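Local coordinates for protein annexin B22 (PDB 4MDU) that binds acidic phospholipid membranes in a calcium-dependent manner, aggregates liposomes when calcium is present, and takes part in worm reproduction and host-parasite interaction, at residues I134-W139 with L280-R285; T109-A114 with L154-S159; R65-E70 with R319-L324; D300-L305 with L340-D345. All coordinates share one frame; numbering follows the deposited sequence.

Contact 1: I134-W139 with L280-R285; sequences IFTTLW and LVAVLR
T136 of helix 128-136 rests on A282 and V283 of helix 274-288, and the backbones come close: the CA atoms of T136 and V283 are 5.6 Å apart. Along 134-139, I134 and F135 pack on L117 of helix 109-122 instead. T136 then brings its hydroxyl to the interface. With OG1 anti to the carbonyl carbon (chi1 -74°), the oxygen of T136 is placed 3.7 Å from A282 CB and 3.9 Å from V283 CG2, while T136 CG2 lies 4.1 Å from A282 O. No hydrogen bond spans the contact; the buried hydroxyl is paired within its own helix, with I132 O, and towards 280-285 the OG1 atom has methyl groups as neighbours. W297 of helix 290-301 touches both T136 and A282. At T137, N and OG1 both donate to I134 O, the distance from T137 OG1 to I134 O being 2.8 Å. L138 leads on to W139, the N-cap residue of helix 140-156, whose indole NE1 is bonded to D191 O. This is helix-to-helix packing between repeats 2 and 3 of the annexin core, and the same two helices carry D128 and D275, at the calcium site shared by the two repeats.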
# COMPACT_ATOMS: atom_id res chain seq x y z
N ILE B 134 -6.38 12.26 -2.17
CA ILE B 134 -7.40 13.27 -2.43
C ILE B 134 -8.14 13.73 -1.16
O ILE B 134 -8.18 14.92 -0.85
CB ILE B 134 -8.40 12.77 -3.50
CG1 ILE B 134 -7.70 12.68 -4.86
CG2 ILE B 134 -9.61 13.70 -3.56
CD1 ILE B 134 -8.63 12.29 -5.98
N PHE B 135 -8.71 12.78 -0.41
CA PHE B 135 -9.49 13.16 0.78
C PHE B 135 -8.67 13.93 1.80
O PHE B 135 -9.16 14.90 2.39
CB PHE B 135 -10.11 11.93 1.43
CG PHE B 135 -11.21 11.33 0.61
CD1 PHE B 135 -12.01 12.13 -0.19
CD2 PHE B 135 -11.44 9.96 0.63
CE1 PHE B 135 -13.03 11.58 -0.96
CE2 PHE B 135 -12.46 9.40 -0.13
CZ PHE B 135 -13.25 10.21 -0.93
N THR B 136 -7.44 13.49 2.01
CA THR B 136 -6.52 14.22 2.89
C THR B 136 -6.52 15.72 2.59
O THR B 136 -6.48 16.53 3.52
CB THR B 136 -5.09 13.67 2.76
OG1 THR B 136 -5.02 12.40 3.42
CG2 THR B 136 -4.11 14.61 3.40
N THR B 137 -6.59 16.07 1.31
CA THR B 137 -6.41 17.47 0.91
C THR B 137 -7.70 18.30 0.82
O THR B 137 -7.66 19.45 0.38
CB THR B 137 -5.70 17.56 -0.46
OG1 THR B 137 -6.58 17.07 -1.48
CG2 THR B 137 -4.43 16.72 -0.45
N LEU B 138 -8.83 17.74 1.24
CA LEU B 138 -10.08 18.50 1.14
C LEU B 138 -10.63 18.87 2.50
O LEU B 138 -10.83 18.01 3.36
CB LEU B 138 -11.15 17.70 0.38
CG LEU B 138 -10.81 17.35 -1.08
CD1 LEU B 138 -11.80 16.34 -1.63
CD2 LEU B 138 -10.78 18.62 -1.94
N TRP B 139 -10.89 20.16 2.70
CA TRP B 139 -11.61 20.54 3.91
C TRP B 139 -13.13 20.49 3.67
O TRP B 139 -13.59 20.15 2.57
CB TRP B 139 -11.14 21.88 4.48
CG TRP B 139 -11.08 21.82 5.98
CD1 TRP B 139 -11.96 22.40 6.86
CD2 TRP B 139 -10.13 21.09 6.77
NE1 TRP B 139 -11.59 22.10 8.15
CE2 TRP B 139 -10.47 21.29 8.12
CE3 TRP B 139 -9.01 20.31 6.47
CZ2 TRP B 139 -9.74 20.74 9.17
CZ3 TRP B 139 -8.27 19.76 7.52
CH2 TRP B 139 -8.65 19.98 8.85
N LEU B 280 -3.81 8.04 8.46
CA LEU B 280 -3.47 8.86 9.63
C LEU B 280 -2.16 9.61 9.42
O LEU B 280 -2.05 10.80 9.73
CB LEU B 280 -3.36 7.99 10.89
CG LEU B 280 -4.64 7.29 11.36
CD1 LEU B 280 -4.39 6.43 12.59
CD2 LEU B 280 -5.68 8.33 11.66
N VAL B 281 -1.15 8.91 8.88
CA VAL B 281 0.14 9.55 8.66
C VAL B 281 0.03 10.67 7.65
O VAL B 281 0.56 11.77 7.86
CB VAL B 281 1.22 8.56 8.23
CG1 VAL B 281 2.42 9.32 7.65
CG2 VAL B 281 1.65 7.67 9.40
N ALA B 282 -0.69 10.40 6.56
CA ALA B 282 -0.95 11.43 5.56
C ALA B 282 -1.59 12.67 6.21
O ALA B 282 -1.12 13.80 6.02
CB ALA B 282 -1.84 10.91 4.45
N VAL B 283 -2.68 12.47 6.95
CA VAL B 283 -3.40 13.60 7.54
C VAL B 283 -2.52 14.41 8.50
O VAL B 283 -2.48 15.64 8.44
CB VAL B 283 -4.69 13.16 8.24
CG1 VAL B 283 -5.32 14.34 9.04
CG2 VAL B 283 -5.69 12.58 7.23
N LEU B 284 -1.80 13.71 9.38
CA LEU B 284 -0.92 14.37 10.34
C LEU B 284 0.16 15.17 9.63
O LEU B 284 0.42 16.34 9.97
CB LEU B 284 -0.26 13.35 11.28
CG LEU B 284 0.64 13.94 12.38
CD1 LEU B 284 -0.06 15.06 13.14
CD2 LEU B 284 1.12 12.83 13.33
N ARG B 285 0.76 14.54 8.62
CA ARG B 285 1.86 15.17 7.90
C ARG B 285 1.34 16.29 7.02
O ARG B 285 2.06 17.26 6.77
CB ARG B 285 2.65 14.13 7.09
CG ARG B 285 3.40 13.11 7.96
CD ARG B 285 4.36 12.21 7.11
NE ARG B 285 5.46 12.98 6.54
CZ ARG B 285 6.22 12.59 5.52
NH1 ARG B 285 6.02 11.42 4.91
NH2 ARG B 285 7.18 13.39 5.09

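Contact 2: T109-A114 with L154-S159; sequences TPYMLA and LKDKGS
Y111 and D156 meet through a single hydrogen bond: the phenol Y111 OH donates to D156 OD2 at 2.6 Å, a short bond. The hydroxyl reaches this oxygen on its anti side, 23° out of the carboxylate plane, and the ring and carboxylate planes are turned 49° apart. Of the ring atoms, CZ and CE2 of Y111 come nearest, Y111 CE2 lying 3.8 Å from D156 OD2, and the area buried is small, so the contact is one polar bond with little packing. Each partner reaches outward to make it. The ring of Y111 leaves helix 109-122 with CG anti to the backbone N (chi1 -170°) and is supported by V153, one turn before D156. D156 is the last residue of helix 140-156 and holds its carboxylate at the C-terminal end of that helix. The helix dipole there would tend to disfavour a negative charge, which the phenol bond may partly offset. Beyond D156, K157 curls back towards helix 109-122, lying against K115, Y118 and Y119. Its ammonium K157 NZ stops 4.8 Å from Y111 OH, too far to bond, though its charge may polarise the pair slightly. Further inside repeat 2, A114 packs on V146, A149 and Y150, so helices 109-122 and 140-156 are joined by apolar packing within and by the Y111-D156 bond at the surface, while M112 touches I317 and L113 touches R314 of helix 311-320.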
# COMPACT_ATOMS: atom_id res chain seq x y z
N THR B 109 -12.08 22.22 -10.55
CA THR B 109 -11.34 21.34 -9.64
C THR B 109 -12.18 20.23 -9.01
O THR B 109 -11.80 19.07 -9.07
CB THR B 109 -10.69 22.13 -8.51
OG1 THR B 109 -9.85 23.14 -9.07
CG2 THR B 109 -9.88 21.21 -7.63
N PRO B 110 -13.33 20.58 -8.39
CA PRO B 110 -14.14 19.53 -7.76
C PRO B 110 -14.59 18.43 -8.72
O PRO B 110 -14.62 17.27 -8.31
CB PRO B 110 -15.35 20.29 -7.18
CG PRO B 110 -15.29 21.67 -7.78
CD PRO B 110 -13.84 21.93 -8.09
N TYR B 111 -14.94 18.76 -9.96
CA TYR B 111 -15.34 17.71 -10.91
C TYR B 111 -14.12 16.83 -11.25
O TYR B 111 -14.18 15.59 -11.31
CB TYR B 111 -15.89 18.33 -12.18
CG TYR B 111 -16.54 17.33 -13.11
CD1 TYR B 111 -15.82 16.73 -14.14
CD2 TYR B 111 -17.87 16.97 -12.96
CE1 TYR B 111 -16.41 15.81 -14.99
CE2 TYR B 111 -18.47 16.05 -13.80
CZ TYR B 111 -17.73 15.48 -14.81
OH TYR B 111 -18.35 14.57 -15.65
N MET B 112 -13.01 17.50 -11.46
CA MET B 112 -11.78 16.77 -11.75
C MET B 112 -11.46 15.77 -10.63
O MET B 112 -11.15 14.61 -10.88
CB MET B 112 -10.62 17.74 -11.98
CG MET B 112 -9.37 17.05 -12.48
SD MET B 112 -8.27 16.84 -11.09
CE MET B 112 -7.48 18.42 -11.23
N LEU B 113 -11.58 16.21 -9.38
CA LEU B 113 -11.29 15.30 -8.29
C LEU B 113 -12.33 14.19 -8.24
O LEU B 113 -12.00 13.02 -8.01
CB LEU B 113 -11.17 16.04 -6.95
CG LEU B 113 -9.99 17.00 -6.90
CD1 LEU B 113 -9.99 17.75 -5.58
CD2 LEU B 113 -8.67 16.25 -7.12
N ALA B 114 -13.59 14.54 -8.49
CA ALA B 114 -14.64 13.52 -8.41
C ALA B 114 -14.43 12.43 -9.48
O ALA B 114 -14.59 11.25 -9.21
CB ALA B 114 -16.05 14.14 -8.49
N LEU B 154 -21.69 10.63 -11.92
CA LEU B 154 -22.52 9.44 -12.06
C LEU B 154 -23.59 9.63 -13.13
O LEU B 154 -23.94 8.69 -13.84
CB LEU B 154 -23.16 9.06 -10.73
CG LEU B 154 -22.19 8.58 -9.65
CD1 LEU B 154 -22.91 8.36 -8.34
CD2 LEU B 154 -21.47 7.33 -10.09
N LYS B 155 -24.11 10.85 -13.27
CA LYS B 155 -25.11 11.09 -14.30
C LYS B 155 -24.41 11.04 -15.63
O LYS B 155 -24.86 10.37 -16.56
CB LYS B 155 -25.78 12.46 -14.12
CG LYS B 155 -26.41 12.68 -12.75
N ASP B 156 -23.28 11.73 -15.72
CA ASP B 156 -22.49 11.78 -16.95
C ASP B 156 -22.03 10.41 -17.44
O ASP B 156 -21.81 10.21 -18.64
CB ASP B 156 -21.28 12.70 -16.75
CG ASP B 156 -21.67 14.16 -16.67
OD1 ASP B 156 -22.88 14.45 -16.63
OD2 ASP B 156 -20.76 15.02 -16.63
N LYS B 157 -21.87 9.46 -16.52
CA LYS B 157 -21.34 8.15 -16.87
C LYS B 157 -22.42 7.08 -16.97
O LYS B 157 -22.11 5.89 -16.94
CB LYS B 157 -20.27 7.72 -15.86
CG LYS B 157 -18.98 8.50 -15.95
CD LYS B 157 -18.17 8.06 -17.17
CE LYS B 157 -16.92 8.90 -17.35
NZ LYS B 157 -17.23 10.33 -17.64
N GLY B 158 -23.68 7.50 -17.07
CA GLY B 158 -24.77 6.56 -17.26
C GLY B 158 -25.81 6.43 -16.16
O GLY B 158 -27.01 6.45 -16.44
N SER B 159 -25.38 6.27 -14.91
CA SER B 159 -26.29 5.97 -13.80
C SER B 159 -27.62 6.72 -13.87
O SER B 159 -27.65 7.94 -13.99
CB SER B 159 -25.61 6.24 -12.45
OG SER B 159 -26.51 5.99 -11.38

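Contact 3: R65-E70 with R319-L324; sequences RRTNYE and RSEIDL
One acidic side chain, E321, makes the whole contact, reaching from segment 319-324 to a main-chain N-H at the start of helix 68-82, and through a water to a second. That start is a capping box: T67 OG1 accepts from E70 N at 3.2 Å, and E70 OE1, met from above its carboxylate plane, accepts from T67 N. E321 adds a grip from another repeat, joining repeats 1 and 4 of the annexin core. Its CG sits between the backbone N and the carbonyl carbon (chi1 54°), and the extended chain beyond brings the carboxylate alongside T67 and N68, with E321 OE1 3.6 Å from T67 CB. The N-terminal end of a helix would be expected to stabilise the charge. In the same segment, I322 CD1 covers one face of the R319 guanidinium. N68 spends its side-chain amide on D108 and T109. The E321 carboxylate uses both oxygens: E321 OE2 takes a bond from a water that itself accepts from Y69 N, while E321 OE1 is met on its syn side by N68 N at 2.7 Å, the N-H pointing at it almost straight, at 172°.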
# COMPACT_ATOMS: atom_id res chain seq x y z
N ARG B 65 -1.09 28.75 -16.60
CA ARG B 65 -0.68 29.91 -15.79
C ARG B 65 -1.86 30.66 -15.14
O ARG B 65 -1.72 31.81 -14.76
CB ARG B 65 0.16 30.89 -16.62
CG ARG B 65 1.51 30.32 -17.10
CD ARG B 65 2.33 29.72 -15.94
NE ARG B 65 2.47 30.65 -14.83
CZ ARG B 65 2.68 30.28 -13.57
NH1 ARG B 65 2.80 28.99 -13.25
NH2 ARG B 65 2.77 31.21 -12.61
N ARG B 66 -3.00 30.00 -15.00
CA ARG B 66 -4.18 30.60 -14.35
C ARG B 66 -4.70 29.68 -13.24
O ARG B 66 -4.54 28.47 -13.31
CB ARG B 66 -5.30 30.83 -15.37
CG ARG B 66 -4.91 31.68 -16.60
CD ARG B 66 -4.83 33.19 -16.29
NE ARG B 66 -4.60 33.95 -17.52
CZ ARG B 66 -3.39 34.24 -18.01
NH1 ARG B 66 -2.31 33.86 -17.35
NH2 ARG B 66 -3.27 34.91 -19.16
N THR B 67 -5.34 30.25 -12.22
CA THR B 67 -5.93 29.42 -11.18
C THR B 67 -7.18 28.77 -11.75
O THR B 67 -7.68 29.17 -12.81
CB THR B 67 -6.38 30.26 -9.99
OG1 THR B 67 -7.50 31.05 -10.40
CG2 THR B 67 -5.27 31.17 -9.51
N ASN B 68 -7.68 27.77 -11.04
CA ASN B 68 -8.93 27.11 -11.40
C ASN B 68 -10.08 28.12 -11.60
O ASN B 68 -10.78 28.08 -12.60
CB ASN B 68 -9.31 26.08 -10.34
CG ASN B 68 -10.67 25.45 -10.60
OD1 ASN B 68 -10.81 24.62 -11.49
ND2 ASN B 68 -11.67 25.85 -9.82
N TYR B 69 -10.25 29.03 -10.65
CA TYR B 69 -11.25 30.08 -10.81
C TYR B 69 -11.10 30.85 -12.13
O TYR B 69 -12.06 31.02 -12.89
CB TYR B 69 -11.27 31.04 -9.62
CG TYR B 69 -12.38 32.07 -9.75
CD1 TYR B 69 -13.66 31.79 -9.29
CD2 TYR B 69 -12.15 33.28 -10.37
CE1 TYR B 69 -14.68 32.71 -9.43
CE2 TYR B 69 -13.17 34.21 -10.52
CZ TYR B 69 -14.42 33.92 -10.05
OH TYR B 69 -15.43 34.85 -10.19
N GLU B 70 -9.89 31.31 -12.44
CA GLU B 70 -9.69 32.00 -13.70
C GLU B 70 -9.97 31.10 -14.92
O GLU B 70 -10.59 31.54 -15.90
CB GLU B 70 -8.30 32.61 -13.77
CG GLU B 70 -8.07 33.67 -12.70
CD GLU B 70 -6.60 34.00 -12.50
OE1 GLU B 70 -5.73 33.17 -12.86
OE2 GLU B 70 -6.31 35.09 -11.98
N ARG B 319 -1.80 21.60 -6.38
CA ARG B 319 -0.87 22.27 -5.46
C ARG B 319 -0.38 23.60 -6.00
O ARG B 319 0.09 24.46 -5.25
CB ARG B 319 0.31 21.37 -5.14
CG ARG B 319 -0.10 20.22 -4.26
CD ARG B 319 -0.57 20.81 -2.93
NE ARG B 319 -1.88 20.31 -2.62
CZ ARG B 319 -2.56 20.56 -1.52
NH1 ARG B 319 -2.08 21.35 -0.56
NH2 ARG B 319 -3.74 20.00 -1.38
N SER B 320 -0.52 23.77 -7.31
CA SER B 320 0.04 24.93 -7.98
C SER B 320 -0.49 26.23 -7.39
O SER B 320 0.25 27.20 -7.26
CB SER B 320 -0.24 24.86 -9.48
OG SER B 320 -1.63 24.92 -9.76
N GLU B 321 -1.77 26.25 -7.04
CA GLU B 321 -2.35 27.47 -6.53
C GLU B 321 -2.37 27.48 -5.00
O GLU B 321 -2.95 28.38 -4.41
CB GLU B 321 -3.74 27.76 -7.13
CG GLU B 321 -4.78 26.66 -7.01
CD GLU B 321 -6.09 27.01 -7.73
OE1 GLU B 321 -6.17 26.81 -8.96
OE2 GLU B 321 -7.03 27.49 -7.06
N ILE B 322 -1.71 26.52 -4.37
CA ILE B 322 -1.64 26.51 -2.91
C ILE B 322 -0.23 26.60 -2.36
O ILE B 322 0.15 27.61 -1.76
CB ILE B 322 -2.35 25.29 -2.30
CG1 ILE B 322 -3.79 25.20 -2.83
CG2 ILE B 322 -2.36 25.38 -0.76
CD1 ILE B 322 -4.47 23.88 -2.53
N ASP B 323 0.57 25.56 -2.57
CA ASP B 323 1.83 25.49 -1.87
C ASP B 323 2.93 24.81 -2.70
O ASP B 323 3.93 24.36 -2.16
CB ASP B 323 1.63 24.73 -0.56
CG ASP B 323 0.84 23.46 -0.76
OD1 ASP B 323 0.61 23.08 -1.94
OD2 ASP B 323 0.41 22.86 0.25
N LEU B 324 2.73 24.73 -4.01
CA LEU B 324 3.65 23.98 -4.85
C LEU B 324 5.13 24.46 -4.76
O LEU B 324 6.03 23.65 -4.68
CB LEU B 324 3.15 23.90 -6.30
CG LEU B 324 4.10 23.15 -7.24
CD1 LEU B 324 4.36 21.72 -6.74
CD2 LEU B 324 3.54 23.13 -8.66
O HOH W 1 -8.91 28.92 -7.91

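Contact 4: D300-L305 with L340-D345; sequences DSMAGL and LNAVKD
M302, in the loop that follows helix 290-301, stands with its CA 7.4 Å from that of V343 in the middle of helix 339-346. The gap is bridged by the thioether alone. With CG anti to the carbonyl carbon (chi1 -78°), the extended chain to SD lays the sulfur against the backbone, and the bend at chi3 (-67°) turns CE to A342. M302 SD is 3.6 Å from A342 O and 3.9 Å from V343 CG2; M302 CE is 3.9 Å from A342 CB. These are van der Waals contacts, with no hydrogen bond across. The loop itself turns at G304, which has positive phi. M302, G304 and L305 belong to one calcium site with D346, just beyond 340-345, and G304 N is bonded to D346 OD1. This is the annexin arrangement of a glycine-rich loop with an acidic residue some forty positions later, and M302, itself one of the residues of the site, packs by its side chain on helix 339-346. Y331 of helix 324-335 touches both M302 and A342, and L312 of helix 311-320 touches M302, which thus lies among three helices, while V343 also reaches L355 of helix 349-358.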
# COMPACT_ATOMS: atom_id res chain seq x y z
N ASP B 300 6.71 9.44 -5.73
CA ASP B 300 6.18 8.11 -5.95
C ASP B 300 5.25 8.07 -7.16
O ASP B 300 5.01 7.01 -7.72
CB ASP B 300 5.50 7.59 -4.68
CG ASP B 300 6.48 7.46 -3.54
OD1 ASP B 300 7.70 7.56 -3.81
OD2 ASP B 300 6.05 7.27 -2.38
N SER B 301 4.78 9.23 -7.58
CA SER B 301 3.85 9.28 -8.70
C SER B 301 4.61 9.21 -10.02
O SER B 301 4.02 9.00 -11.07
CB SER B 301 3.04 10.58 -8.66
OG SER B 301 3.79 11.64 -9.23
N MET B 302 5.92 9.42 -9.97
CA MET B 302 6.71 9.39 -11.20
C MET B 302 7.32 8.01 -11.39
O MET B 302 8.39 7.70 -10.86
CB MET B 302 7.78 10.49 -11.19
CG MET B 302 7.22 11.85 -11.52
SD MET B 302 8.37 13.21 -11.30
CE MET B 302 8.59 13.21 -9.53
N ALA B 303 6.61 7.17 -12.13
CA ALA B 303 7.05 5.80 -12.37
C ALA B 303 7.01 5.49 -13.86
O ALA B 303 6.86 4.34 -14.26
CB ALA B 303 6.18 4.82 -11.57
N GLY B 304 7.15 6.53 -14.67
CA GLY B 304 7.11 6.39 -16.11
C GLY B 304 5.82 5.81 -16.66
O GLY B 304 5.84 5.06 -17.63
N LEU B 305 4.69 6.16 -16.06
CA LEU B 305 3.41 5.64 -16.54
C LEU B 305 2.72 6.61 -17.48
O LEU B 305 1.75 6.26 -18.15
CB LEU B 305 2.49 5.30 -15.37
CG LEU B 305 3.16 4.50 -14.26
CD1 LEU B 305 2.37 4.61 -12.95
CD2 LEU B 305 3.35 3.05 -14.68
N LEU B 340 11.22 19.97 -11.09
CA LEU B 340 11.27 20.29 -12.51
C LEU B 340 12.01 19.20 -13.29
O LEU B 340 11.45 18.62 -14.23
CB LEU B 340 11.96 21.64 -12.73
CG LEU B 340 12.01 22.06 -14.20
CD1 LEU B 340 10.61 22.31 -14.73
CD2 LEU B 340 12.88 23.29 -14.39
N ASN B 341 13.25 18.92 -12.92
CA ASN B 341 14.03 17.94 -13.69
C ASN B 341 13.48 16.52 -13.56
O ASN B 341 13.58 15.74 -14.50
CB ASN B 341 15.53 17.97 -13.34
CG ASN B 341 16.24 19.18 -13.91
OD1 ASN B 341 15.91 19.69 -14.99
ND2 ASN B 341 17.23 19.67 -13.18
N ALA B 342 12.91 16.18 -12.40
CA ALA B 342 12.36 14.83 -12.25
C ALA B 342 11.15 14.69 -13.17
O ALA B 342 10.94 13.65 -13.80
CB ALA B 342 11.96 14.56 -10.82
N VAL B 343 10.39 15.77 -13.28
CA VAL B 343 9.17 15.75 -14.07
C VAL B 343 9.51 15.65 -15.55
O VAL B 343 8.88 14.90 -16.30
CB VAL B 343 8.28 17.00 -13.77
CG1 VAL B 343 7.16 17.13 -14.81
CG2 VAL B 343 7.70 16.89 -12.35
N LYS B 344 10.52 16.41 -15.96
CA LYS B 344 11.01 16.37 -17.34
C LYS B 344 11.52 14.98 -17.68
O LYS B 344 11.34 14.50 -18.80
CB LYS B 344 12.11 17.40 -17.56
CG LYS B 344 11.61 18.83 -17.60
CD LYS B 344 12.78 19.80 -17.75
CE LYS B 344 12.32 21.24 -17.87
NZ LYS B 344 13.52 22.12 -18.14
N ASP B 345 12.14 14.32 -16.72
CA ASP B 345 12.65 12.97 -16.98
C ASP B 345 11.56 11.91 -17.08
O ASP B 345 11.76 10.90 -17.74
CB ASP B 345 13.70 12.57 -15.96
CG ASP B 345 14.99 13.35 -16.12
OD1 ASP B 345 15.11 14.09 -17.13
OD2 ASP B 345 15.88 13.24 -15.25

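From the N terminus, 65-70 opens contact 3, which closes only at 319-324 and so encloses most of the core, tying repeat 1 to repeat 4. Contacts 1 and 2 are nested within this loop. Contact 2 opens at 109-114 and closes at 154-159 inside repeat 2; contact 1 starts between them at 134-139 and closes at 280-285 in repeat 3, so the two cross. Contact 4, within repeat 4, opens after contact 1 has closed and crosses contact 3. The contacts also touch one another: L138 CD2 packs 3.8 Å from L113 CD1, contacts 2 and 3 meet at T109 and N68, and T137 lies against R319.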